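Local coordinates for protein 16S rRNA (adenine(1408)-N(1))-methyltransferase (Escherichia coli, PDB 3P2E) that methylates the N1 position of adenine 1408 of 16S rRNA in assembled 30S subunits, using S-adenosyl-L-methionine, and so confers resistance to many aminoglycosides, at residues A[38-43]-A[75-80]; A[22-27]-A[48-53]; A[31-36]-A[59-64]. All blocks are in the same frame, centred on the assembly; numbering follows the deposited sequence.

Contact 1: residues A[38-43]-A[75-80]; sequences NIYKLA and GGLSNV. With SAH (S-adenosyl-L-homocysteine), chain C.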
loop_
_atom_site.group_PDB
_atom_site.type_symbol
_atom_site.label_atom_id
_atom_site.label_comp_id
_atom_site.label_asym_id
_atom_site.label_seq_id
_atom_site.Cartn_x
_atom_site.Cartn_y
_atom_site.Cartn_z
ATOM N N ASN A 38 -4.860 -7.012 -4.681
ATOM C CA ASN A 38 -4.057 -6.089 -5.475
ATOM C C ASN A 38 -2.583 -6.446 -5.359
ATOM O O ASN A 38 -1.861 -6.471 -6.358
ATOM C CB ASN A 38 -4.259 -4.640 -5.018
ATOM C CG ASN A 38 -5.644 -4.113 -5.337
ATOM O OD1 ASN A 38 -6.296 -4.568 -6.283
ATOM N ND2 ASN A 38 -6.094 -3.130 -4.558
ATOM N N ILE A 39 -2.144 -6.733 -4.137
ATOM C CA ILE A 39 -0.749 -7.068 -3.892
ATOM C C ILE A 39 -0.405 -8.415 -4.522
ATOM O O ILE A 39 0.711 -8.614 -5.002
ATOM C CB ILE A 39 -0.445 -7.106 -2.369
ATOM C CG1 ILE A 39 1.057 -6.951 -2.134
ATOM C CG2 ILE A 39 -0.942 -8.402 -1.762
ATOM C CD1 ILE A 39 1.576 -5.571 -2.445
ATOM N N TYR A 40 -1.372 -9.331 -4.529
ATOM C CA TYR A 40 -1.166 -10.654 -5.116
ATOM C C TYR A 40 -0.855 -10.501 -6.603
ATOM O O TYR A 40 0.021 -11.180 -7.131
ATOM C CB TYR A 40 -2.417 -11.528 -4.946
ATOM C CG TYR A 40 -2.230 -12.955 -5.425
ATOM C CD1 TYR A 40 -1.838 -13.961 -4.544
ATOM C CD2 TYR A 40 -2.393 -13.285 -6.770
ATOM C CE1 TYR A 40 -1.608 -15.264 -4.993
ATOM C CE2 TYR A 40 -2.163 -14.585 -7.230
ATOM C CZ TYR A 40 -1.770 -15.566 -6.337
ATOM O OH TYR A 40 -1.522 -16.845 -6.789
ATOM N N LYS A 41 -1.575 -9.611 -7.277
ATOM C CA LYS A 41 -1.356 -9.393 -8.704
ATOM C C LYS A 41 0.001 -8.753 -8.957
ATOM O O LYS A 41 0.695 -9.118 -9.905
ATOM C CB LYS A 41 -2.463 -8.514 -9.299
ATOM C CG LYS A 41 -2.304 -8.275 -10.799
ATOM C CD LYS A 41 -3.481 -7.503 -11.382
ATOM C CE LYS A 41 -3.314 -7.307 -12.881
ATOM N NZ LYS A 41 -4.455 -6.565 -13.482
ATOM N N LEU A 42 0.385 -7.794 -8.122
ATOM C CA LEU A 42 1.686 -7.149 -8.294
ATOM C C LEU A 42 2.799 -8.175 -8.131
ATOM O O LEU A 42 3.751 -8.217 -8.916
ATOM C CB LEU A 42 1.888 -6.050 -7.253
ATOM C CG LEU A 42 1.005 -4.811 -7.367
ATOM C CD1 LEU A 42 1.368 -3.830 -6.255
ATOM C CD2 LEU A 42 1.197 -4.169 -8.730
ATOM N N ALA A 43 2.663 -9.002 -7.101
ATOM C CA ALA A 43 3.649 -10.024 -6.777
ATOM C C ALA A 43 3.777 -11.097 -7.844
ATOM O O ALA A 43 4.882 -11.530 -8.164
ATOM C CB ALA A 43 3.304 -10.661 -5.447
ATOM N N GLY A 75 -0.872 -21.696 -6.785
ATOM C CA GLY A 75 -1.129 -20.289 -6.531
ATOM C C GLY A 75 -0.281 -19.690 -5.428
ATOM O O GLY A 75 -0.394 -18.501 -5.125
ATOM N N GLY A 76 0.567 -20.512 -4.822
ATOM C CA GLY A 76 1.424 -20.025 -3.758
ATOM C C GLY A 76 2.435 -19.023 -4.282
ATOM O O GLY A 76 2.809 -19.062 -5.455
ATOM N N LEU A 77 2.866 -18.114 -3.414
ATOM C CA LEU A 77 3.855 -17.102 -3.776
ATOM C C LEU A 77 4.897 -17.038 -2.673
ATOM O O LEU A 77 4.592 -17.285 -1.507
ATOM C CB LEU A 77 3.199 -15.726 -3.937
ATOM C CG LEU A 77 2.214 -15.530 -5.093
ATOM C CD1 LEU A 77 1.658 -14.111 -5.044
ATOM C CD2 LEU A 77 2.910 -15.785 -6.425
ATOM N N SER A 78 6.129 -16.704 -3.038
ATOM C CA SER A 78 7.200 -16.620 -2.055
ATOM C C SER A 78 7.634 -15.179 -1.824
ATOM O O SER A 78 8.524 -14.923 -1.015
ATOM C CB SER A 78 8.411 -17.435 -2.523
ATOM O OG SER A 78 8.067 -18.792 -2.737
ATOM N N ASN A 79 6.996 -14.240 -2.517
ATOM C CA ASN A 79 7.369 -12.836 -2.392
ATOM C C ASN A 79 6.289 -11.919 -1.822
ATOM O O ASN A 79 6.200 -10.746 -2.192
ATOM C CB ASN A 79 7.853 -12.309 -3.754
ATOM C CG ASN A 79 6.764 -12.302 -4.819
ATOM O OD1 ASN A 79 5.876 -13.160 -4.836
ATOM N ND2 ASN A 79 6.849 -11.343 -5.737
ATOM N N VAL A 80 5.481 -12.456 -0.912
ATOM C CA VAL A 80 4.413 -11.683 -0.282
ATOM C C VAL A 80 4.288 -12.008 1.201
ATOM O O VAL A 80 4.409 -13.161 1.605
ATOM C CB VAL A 80 3.029 -11.977 -0.932
ATOM C CG1 VAL A 80 1.939 -11.147 -0.251
ATOM C CG2 VAL A 80 3.075 -11.680 -2.409
HETATM N N SAH C . -6.132 -0.840 -0.798
HETATM C CA SAH C . -7.339 -1.471 -0.687
HETATM C CB SAH C . -8.293 -0.639 0.173
HETATM C CG SAH C . -9.486 -1.318 0.776
HETATM S SD SAH C . -10.566 -0.340 1.767
HETATM C C SAH C . -7.877 -1.823 -2.142
HETATM O O SAH C . -8.539 -2.764 -2.018
HETATM O OXT SAH C . -7.648 -1.230 -3.098
HETATM C "C5'" SAH C . -9.657 0.659 2.953
HETATM C "C4'" SAH C . -8.667 -0.302 3.760
HETATM O "O4'" SAH C . -7.913 0.636 4.539
HETATM C "C3'" SAH C . -9.336 -1.271 4.712
HETATM O "O3'" SAH C . -8.920 -2.645 4.432
HETATM C "C2'" SAH C . -8.950 -0.742 6.142
HETATM O "O2'" SAH C . -8.796 -1.719 7.148
HETATM C "C1'" SAH C . -7.653 0.042 5.850
HETATM N N9 SAH C . -7.359 1.144 6.850
HETATM C C8 SAH C . -8.251 2.121 7.314
HETATM N N7 SAH C . -7.715 2.909 8.228
HETATM C C5 SAH C . -6.385 2.380 8.337
HETATM C C6 SAH C . -5.343 2.861 9.202
HETATM N N6 SAH C . -5.524 3.910 10.039
HETATM N N1 SAH C . -4.155 2.159 9.100
HETATM C C2 SAH C . -3.977 1.076 8.231
HETATM N N3 SAH C . -4.994 0.619 7.397
HETATM C C4 SAH C . -6.160 1.333 7.522
#
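Tyr40 and Leu77 meet where the helix 37-44 packs against the loop that leads into strand 80-83. In this Rossmann-like methyltransferase fold the helix connects strands 26-31 and 49-54, and strand 80-83 is the outermost strand on that side of the sheet. The Tyr40 ring swings out beside the loop because CG is anti to the backbone N (chi1 -175°). Leu77 CD1 comes down on one ring face, 3.4 Å above the plane. It sits off centre, over the rim formed by CD1 and CE1, in a CH-pi contact. Ile64, Lys67 and Ile68 of helix 62-68 also touch the Tyr40 side chain. At the far end of the ring, Tyr40 OH donates a short hydrogen bond to Gly75 O, at 2.6 Å. That oxygen lies near the ring plane, so the phenol is held at its tip as well as over its face.

The other polar grip is at the end of the helix segment. Asn79 ND2 donates to Ala43 O at 3.1 Å, with a nearly straight N-H...O angle of 170°. The acceptor lies close to the amide plane of Asn79. The same ND2 also bonds to Thr49 O, so two carbonyls fix the rotation of the amide and link helix, loop and strand 49-54.

Ala43 CB packs among Leu77, Asn79 and Val80. It touches Leu77 CD1 at 3.8 Å. Ile39 CG2 adds a looser contact with Val80 CG1. On another side of the helix, Asn38 ND2 lies 2.9 Å from OXT of S-adenosyl-L-homocysteine, and its OD1 is bonded to Ser195 N. The packing is tightest where Val80 CG2 presses on Ala43 CB, at 3.2 Å.

Contact 2: residues A[22-27]-A[48-53]; sequences GQFDRV and NTFYIG
This is a parallel strand pairing between Arg26-Val27 and Thr49-Phe50, inside the beta-alpha-beta unit made by strand 26-31, helix 37-44 and strand 49-54. Phe50 N donates to Arg26 O at 2.8 Å, with an N-H...O angle of 172°. Just before the strands pair, Asn48 O receives Asp25 N at 3.1 Å and, more weakly, Arg26 N.

Val27 and Phe50 project to one face of the sheet. Val27 CG1 touches Ile52 CD1 at 3.7 Å, and Phe50 also packs on Ile20 and Ile21 of helix 14-21. The Phe24 ring folds back over the start of strand 49-54. Phe50 CA lies over one of its faces and Gln23 CB over the opposite one. The Phe24 and Phe50 rings meet at a slant, with planes 39° apart and Phe24 CE2 3.7 Å from Phe50 CD1.

Arg26 and Thr49 lie side by side on the other face of the sheet. Arg26 CB is 3.7 Å from Thr49 OG1, but that hydroxyl bonds to Asp46. Thr49 CG2 rests over the Tyr51 ring.

The chemistry implies that backbone bonds set the strand register, while Val27 and Phe50 pack the sheet against helix 14-21.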
loop_
_atom_site.group_PDB
_atom_site.type_symbol
_atom_site.label_atom_id
_atom_site.label_comp_id
_atom_site.label_asym_id
_atom_site.label_seq_id
_atom_site.Cartn_x
_atom_site.Cartn_y
_atom_site.Cartn_z
ATOM N N GLY A 22 16.403 -10.895 1.507
ATOM C CA GLY A 22 17.638 -11.237 0.821
ATOM C C GLY A 22 17.570 -11.727 -0.614
ATOM O O GLY A 22 18.457 -11.419 -1.410
ATOM N N GLN A 23 16.542 -12.494 -0.959
ATOM C CA GLN A 23 16.426 -13.013 -2.319
ATOM C C GLN A 23 15.726 -12.067 -3.283
ATOM O O GLN A 23 15.377 -12.461 -4.395
ATOM C CB GLN A 23 15.698 -14.357 -2.313
ATOM C CG GLN A 23 16.439 -15.460 -1.585
ATOM C CD GLN A 23 15.870 -16.830 -1.887
ATOM O OE1 GLN A 23 15.875 -17.275 -3.034
ATOM N NE2 GLN A 23 15.372 -17.505 -0.858
ATOM N N PHE A 24 15.531 -10.821 -2.864
ATOM C CA PHE A 24 14.859 -9.832 -3.703
ATOM C C PHE A 24 15.651 -8.533 -3.768
ATOM O O PHE A 24 16.328 -8.159 -2.812
ATOM C CB PHE A 24 13.459 -9.564 -3.146
ATOM C CG PHE A 24 12.610 -10.795 -3.058
ATOM C CD1 PHE A 24 11.955 -11.285 -4.183
ATOM C CD2 PHE A 24 12.513 -11.500 -1.863
ATOM C CE1 PHE A 24 11.217 -12.462 -4.125
ATOM C CE2 PHE A 24 11.778 -12.680 -1.791
ATOM C CZ PHE A 24 11.129 -13.163 -2.923
ATOM N N ASP A 25 15.572 -7.847 -4.902
ATOM C CA ASP A 25 16.295 -6.592 -5.056
ATOM C C ASP A 25 15.516 -5.365 -4.608
ATOM O O ASP A 25 16.113 -4.322 -4.353
ATOM C CB ASP A 25 16.734 -6.397 -6.504
ATOM C CG ASP A 25 17.941 -7.235 -6.863
ATOM O OD1 ASP A 25 18.732 -7.548 -5.950
ATOM O OD2 ASP A 25 18.108 -7.560 -8.055
ATOM N N ARG A 26 14.193 -5.485 -4.516
ATOM C CA ARG A 26 13.358 -4.358 -4.105
ATOM C C ARG A 26 12.304 -4.794 -3.096
ATOM O O ARG A 26 11.967 -5.973 -2.999
ATOM C CB ARG A 26 12.633 -3.743 -5.309
ATOM C CG ARG A 26 13.537 -3.280 -6.436
ATOM C CD ARG A 26 12.746 -2.719 -7.612
ATOM N NE ARG A 26 12.280 -1.349 -7.392
ATOM C CZ ARG A 26 11.207 -1.012 -6.680
ATOM N NH1 ARG A 26 10.460 -1.945 -6.104
ATOM N NH2 ARG A 26 10.881 0.267 -6.546
ATOM N N VAL A 27 11.797 -3.827 -2.344
ATOM C CA VAL A 27 10.749 -4.077 -1.361
ATOM C C VAL A 27 9.651 -3.039 -1.583
ATOM O O VAL A 27 9.924 -1.843 -1.654
ATOM C CB VAL A 27 11.274 -3.940 0.094
ATOM C CG1 VAL A 27 10.109 -4.027 1.085
ATOM C CG2 VAL A 27 12.288 -5.030 0.386
ATOM N N ASN A 48 11.074 -10.248 -8.441
ATOM C CA ASN A 48 12.327 -9.690 -7.936
ATOM C C ASN A 48 12.014 -8.579 -6.935
ATOM O O ASN A 48 12.889 -7.802 -6.546
ATOM C CB ASN A 48 13.181 -9.131 -9.076
ATOM C CG ASN A 48 14.634 -8.920 -8.669
ATOM O OD1 ASN A 48 15.394 -8.244 -9.366
ATOM N ND2 ASN A 48 15.029 -9.507 -7.542
ATOM N N THR A 49 10.748 -8.500 -6.538
ATOM C CA THR A 49 10.312 -7.514 -5.555
ATOM C C THR A 49 9.579 -8.250 -4.440
ATOM O O THR A 49 8.764 -9.147 -4.699
ATOM C CB THR A 49 9.354 -6.461 -6.162
ATOM O OG1 THR A 49 10.063 -5.656 -7.116
ATOM C CG2 THR A 49 8.791 -5.555 -5.065
ATOM N N PHE A 50 9.887 -7.889 -3.198
ATOM C CA PHE A 50 9.217 -8.503 -2.062
ATOM C C PHE A 50 8.082 -7.562 -1.691
ATOM O O PHE A 50 8.312 -6.383 -1.417
ATOM C CB PHE A 50 10.164 -8.670 -0.877
ATOM C CG PHE A 50 9.562 -9.441 0.258
ATOM C CD1 PHE A 50 9.261 -10.789 0.109
ATOM C CD2 PHE A 50 9.255 -8.815 1.462
ATOM C CE1 PHE A 50 8.660 -11.510 1.142
ATOM C CE2 PHE A 50 8.654 -9.523 2.502
ATOM C CZ PHE A 50 8.356 -10.875 2.341
ATOM N N TYR A 51 6.860 -8.089 -1.697
ATOM C CA TYR A 51 5.670 -7.303 -1.398
ATOM C C TYR A 51 5.152 -7.457 0.024
ATOM O O TYR A 51 4.924 -8.566 0.508
ATOM C CB TYR A 51 4.570 -7.653 -2.404
ATOM C CG TYR A 51 4.882 -7.141 -3.793
ATOM C CD1 TYR A 51 4.541 -5.842 -4.168
ATOM C CD2 TYR A 51 5.587 -7.927 -4.705
ATOM C CE1 TYR A 51 4.899 -5.334 -5.415
ATOM C CE2 TYR A 51 5.953 -7.427 -5.953
ATOM C CZ TYR A 51 5.606 -6.133 -6.299
ATOM O OH TYR A 51 5.972 -5.628 -7.524
ATOM N N ILE A 52 4.966 -6.319 0.681
ATOM C CA ILE A 52 4.482 -6.283 2.051
ATOM C C ILE A 52 3.161 -5.539 2.102
ATOM O O ILE A 52 3.113 -4.335 1.853
ATOM C CB ILE A 52 5.487 -5.565 2.969
ATOM C CG1 ILE A 52 6.843 -6.272 2.893
ATOM C CG2 ILE A 52 4.970 -5.552 4.411
ATOM C CD1 ILE A 52 7.942 -5.574 3.678
ATOM N N GLY A 53 2.093 -6.267 2.413
ATOM C CA GLY A 53 0.776 -5.664 2.502
ATOM C C GLY A 53 0.393 -5.518 3.958
ATOM O O GLY A 53 0.381 -6.499 4.701
#

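Contact 3: residues A[31-36]-A[59-64]; sequences LGTGDG and ENLFDI. With SAH (S-adenosyl-L-homocysteine), chain C.
The flat peptide group joining Asp35 to Gly36 has Leu61 CD2 over one face, 3.5 Å from Gly36 N. At its oxygen end, Ile64 CG1 approaches Asp35 O to 3.3 Å. The preceding peptide is touched too: Gly34 O lies 3.2 Å from Leu61 CD2.

Residues 31-36 belong to the glycine-rich loop after strand 26-31, which corresponds to the glycine-rich SAM-binding motif of class I methyltransferases. The loop makes a type II' beta turn from Thr33 to Gly36, and Gly36 takes the N-cap position of helix 37-44. With no side chain on Gly36, the Leu61 methyl can lie close against its backbone. Leu61 reaches Thr33 CG2 as well, the two side chains crossing nearly at a right angle.

The chi1 of Asp35 (66°) turns its carboxylate toward the start of the helix, where OD1 accepts from Arg37 N in an Asx turn. OD2 accepts from Leu196 N. Asp35 CA makes a CA-H...O contact with Asn60 O.

No direct hydrogen bond joins the two segments. Water 1 bridges them: it accepts from Ile64 N at 3.1 Å and lies 2.8 Å from Asp35 O and 2.9 Å from Asn60 O.

On the ligand side, the amino N of S-adenosyl-L-homocysteine donates to Gly32 O at 2.8 Å. Gly34 N is bonded to Asp55 OD1, which also bonds the ligand. The chemistry implies a loop with two different sides: it hydrogen-bonds the ligand on one, and on the other meets residues 59-64 through van der Waals contacts, a weak CA-H...O contact and a bridging water.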
loop_
_atom_site.group_PDB
_atom_site.type_symbol
_atom_site.label_atom_id
_atom_site.label_comp_id
_atom_site.label_asym_id
_atom_site.label_seq_id
_atom_site.Cartn_x
_atom_site.Cartn_y
_atom_site.Cartn_z
ATOM N N LEU A 31 0.172 -0.008 2.075
ATOM C CA LEU A 31 -0.494 0.295 3.346
ATOM C C LEU A 31 -2.011 0.360 3.172
ATOM O O LEU A 31 -2.504 1.032 2.268
ATOM C CB LEU A 31 0.039 1.622 3.888
ATOM C CG LEU A 31 -0.562 2.172 5.185
ATOM C CD1 LEU A 31 -0.430 1.151 6.311
ATOM C CD2 LEU A 31 0.148 3.465 5.540
ATOM N N GLY A 32 -2.743 -0.323 4.053
ATOM C CA GLY A 32 -4.194 -0.376 3.947
ATOM C C GLY A 32 -4.496 -1.253 2.744
ATOM O O GLY A 32 -5.374 -0.961 1.936
ATOM N N THR A 33 -3.760 -2.356 2.648
ATOM C CA THR A 33 -3.859 -3.277 1.516
ATOM C C THR A 33 -5.215 -3.941 1.261
ATOM O O THR A 33 -5.490 -4.386 0.147
ATOM C CB THR A 33 -2.758 -4.361 1.621
ATOM O OG1 THR A 33 -2.470 -4.878 0.316
ATOM C CG2 THR A 33 -3.193 -5.500 2.540
ATOM N N GLY A 34 -6.060 -4.017 2.282
ATOM C CA GLY A 34 -7.365 -4.620 2.080
ATOM C C GLY A 34 -7.372 -6.136 1.990
ATOM O O GLY A 34 -6.766 -6.813 2.826
ATOM N N ASP A 35 -8.040 -6.672 0.967
ATOM C CA ASP A 35 -8.161 -8.123 0.811
ATOM C C ASP A 35 -6.955 -8.860 0.237
ATOM O O ASP A 35 -6.998 -10.076 0.056
ATOM C CB ASP A 35 -9.422 -8.479 0.000
ATOM C CG ASP A 35 -9.369 -8.002 -1.453
ATOM O OD1 ASP A 35 -8.278 -7.680 -1.968
ATOM O OD2 ASP A 35 -10.443 -7.971 -2.094
ATOM N N GLY A 36 -5.880 -8.125 -0.036
ATOM C CA GLY A 36 -4.670 -8.738 -0.558
ATOM C C GLY A 36 -4.642 -9.088 -2.036
ATOM O O GLY A 36 -3.615 -9.553 -2.539
ATOM N N GLU A 59 -9.008 -10.449 9.226
ATOM C CA GLU A 59 -10.075 -11.297 8.717
ATOM C C GLU A 59 -10.293 -11.214 7.219
ATOM O O GLU A 59 -10.598 -12.217 6.578
ATOM C CB GLU A 59 -11.392 -10.992 9.438
ATOM C CG GLU A 59 -11.391 -11.386 10.912
ATOM C CD GLU A 59 -10.795 -10.325 11.818
ATOM O OE1 GLU A 59 -10.222 -9.342 11.307
ATOM O OE2 GLU A 59 -10.902 -10.482 13.055
ATOM N N ASN A 60 -10.130 -10.026 6.655
ATOM C CA ASN A 60 -10.352 -9.873 5.228
ATOM C C ASN A 60 -9.210 -10.373 4.357
ATOM O O ASN A 60 -9.336 -10.436 3.133
ATOM C CB ASN A 60 -10.674 -8.420 4.904
ATOM C CG ASN A 60 -12.030 -8.002 5.432
ATOM O OD1 ASN A 60 -12.849 -8.845 5.818
ATOM N ND2 ASN A 60 -12.285 -6.699 5.433
ATOM N N LEU A 61 -8.105 -10.749 4.992
ATOM C CA LEU A 61 -6.937 -11.253 4.272
ATOM C C LEU A 61 -6.821 -12.771 4.291
ATOM O O LEU A 61 -5.956 -13.340 3.624
ATOM C CB LEU A 61 -5.664 -10.667 4.878
ATOM C CG LEU A 61 -5.297 -9.245 4.476
ATOM C CD1 LEU A 61 -4.331 -8.660 5.488
ATOM C CD2 LEU A 61 -4.694 -9.264 3.072
ATOM N N PHE A 62 -7.687 -13.430 5.053
ATOM C CA PHE A 62 -7.628 -14.883 5.171
ATOM C C PHE A 62 -7.590 -15.678 3.869
ATOM O O PHE A 62 -6.784 -16.596 3.729
ATOM C CB PHE A 62 -8.788 -15.388 6.041
ATOM C CG PHE A 62 -8.635 -15.069 7.505
ATOM C CD1 PHE A 62 -7.464 -14.494 7.994
ATOM C CD2 PHE A 62 -9.657 -15.368 8.402
ATOM C CE1 PHE A 62 -7.314 -14.222 9.352
ATOM C CE2 PHE A 62 -9.515 -15.100 9.761
ATOM C CZ PHE A 62 -8.340 -14.526 10.236
ATOM N N ASP A 63 -8.455 -15.344 2.921
ATOM C CA ASP A 63 -8.477 -16.088 1.665
ATOM C C ASP A 63 -7.172 -16.005 0.889
ATOM O O ASP A 63 -6.605 -17.029 0.508
ATOM C CB ASP A 63 -9.642 -15.624 0.792
ATOM C CG ASP A 63 -10.952 -16.277 1.187
ATOM O OD1 ASP A 63 -11.284 -16.262 2.391
ATOM O OD2 ASP A 63 -11.650 -16.803 0.294
ATOM N N ILE A 64 -6.686 -14.794 0.648
ATOM C CA ILE A 64 -5.442 -14.653 -0.093
ATOM C C ILE A 64 -4.240 -15.119 0.729
ATOM O O ILE A 64 -3.266 -15.624 0.179
ATOM C CB ILE A 64 -5.231 -13.196 -0.561
ATOM C CG1 ILE A 64 -6.299 -12.826 -1.596
ATOM C CG2 ILE A 64 -3.835 -13.034 -1.160
ATOM C CD1 ILE A 64 -6.319 -13.731 -2.825
HETATM N N SAH C . -6.132 -0.840 -0.798
HETATM C CA SAH C . -7.339 -1.471 -0.687
HETATM C CB SAH C . -8.293 -0.639 0.173
HETATM C CG SAH C . -9.486 -1.318 0.776
HETATM S SD SAH C . -10.566 -0.340 1.767
HETATM C C SAH C . -7.877 -1.823 -2.142
HETATM O O SAH C . -8.539 -2.764 -2.018
HETATM O OXT SAH C . -7.648 -1.230 -3.098
HETATM C "C5'" SAH C . -9.657 0.659 2.953
HETATM C "C4'" SAH C . -8.667 -0.302 3.760
HETATM O "O4'" SAH C . -7.913 0.636 4.539
HETATM C "C3'" SAH C . -9.336 -1.271 4.712
HETATM O "O3'" SAH C . -8.920 -2.645 4.432
HETATM C "C2'" SAH C . -8.950 -0.742 6.142
HETATM O "O2'" SAH C . -8.796 -1.719 7.148
HETATM C "C1'" SAH C . -7.653 0.042 5.850
HETATM N N9 SAH C . -7.359 1.144 6.850
HETATM C C8 SAH C . -8.251 2.121 7.314
HETATM N N7 SAH C . -7.715 2.909 8.228
HETATM C C5 SAH C . -6.385 2.380 8.337
HETATM C C6 SAH C . -5.343 2.861 9.202
HETATM N N6 SAH C . -5.524 3.910 10.039
HETATM N N1 SAH C . -4.155 2.159 9.100
HETATM C C2 SAH C . -3.977 1.076 8.231
HETATM N N3 SAH C . -4.994 0.619 7.397
HETATM C C4 SAH C . -6.160 1.333 7.522
HETATM O O HOH W 1 -8.417 -12.235 1.113
#

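How the contacts relate
The three contacts meet round helix 37-44 and the strands and loop next to it. Contact 2 pairs the two strands that helix 37-44 connects, and contact 1 packs that helix against the next loop. Their centres are 11 Å apart, and they join directly: Asn79 O lies 2.8 Å from Tyr51 N, and Ile39 CD1 lies 3.4 Å from Tyr51 CD1. Contact 3 holds the loop between strand 26-31 and the helix. It meets contact 1 where Tyr40 CD1 is 4.0 Å from Ile64 CG2. Contacts 1 and 3 both touch the ligand, through Asn38 and the 32-34 backbone. Contact 2 stays back, with the Ile52 side chain about 12 Å from S-adenosyl-L-homocysteine.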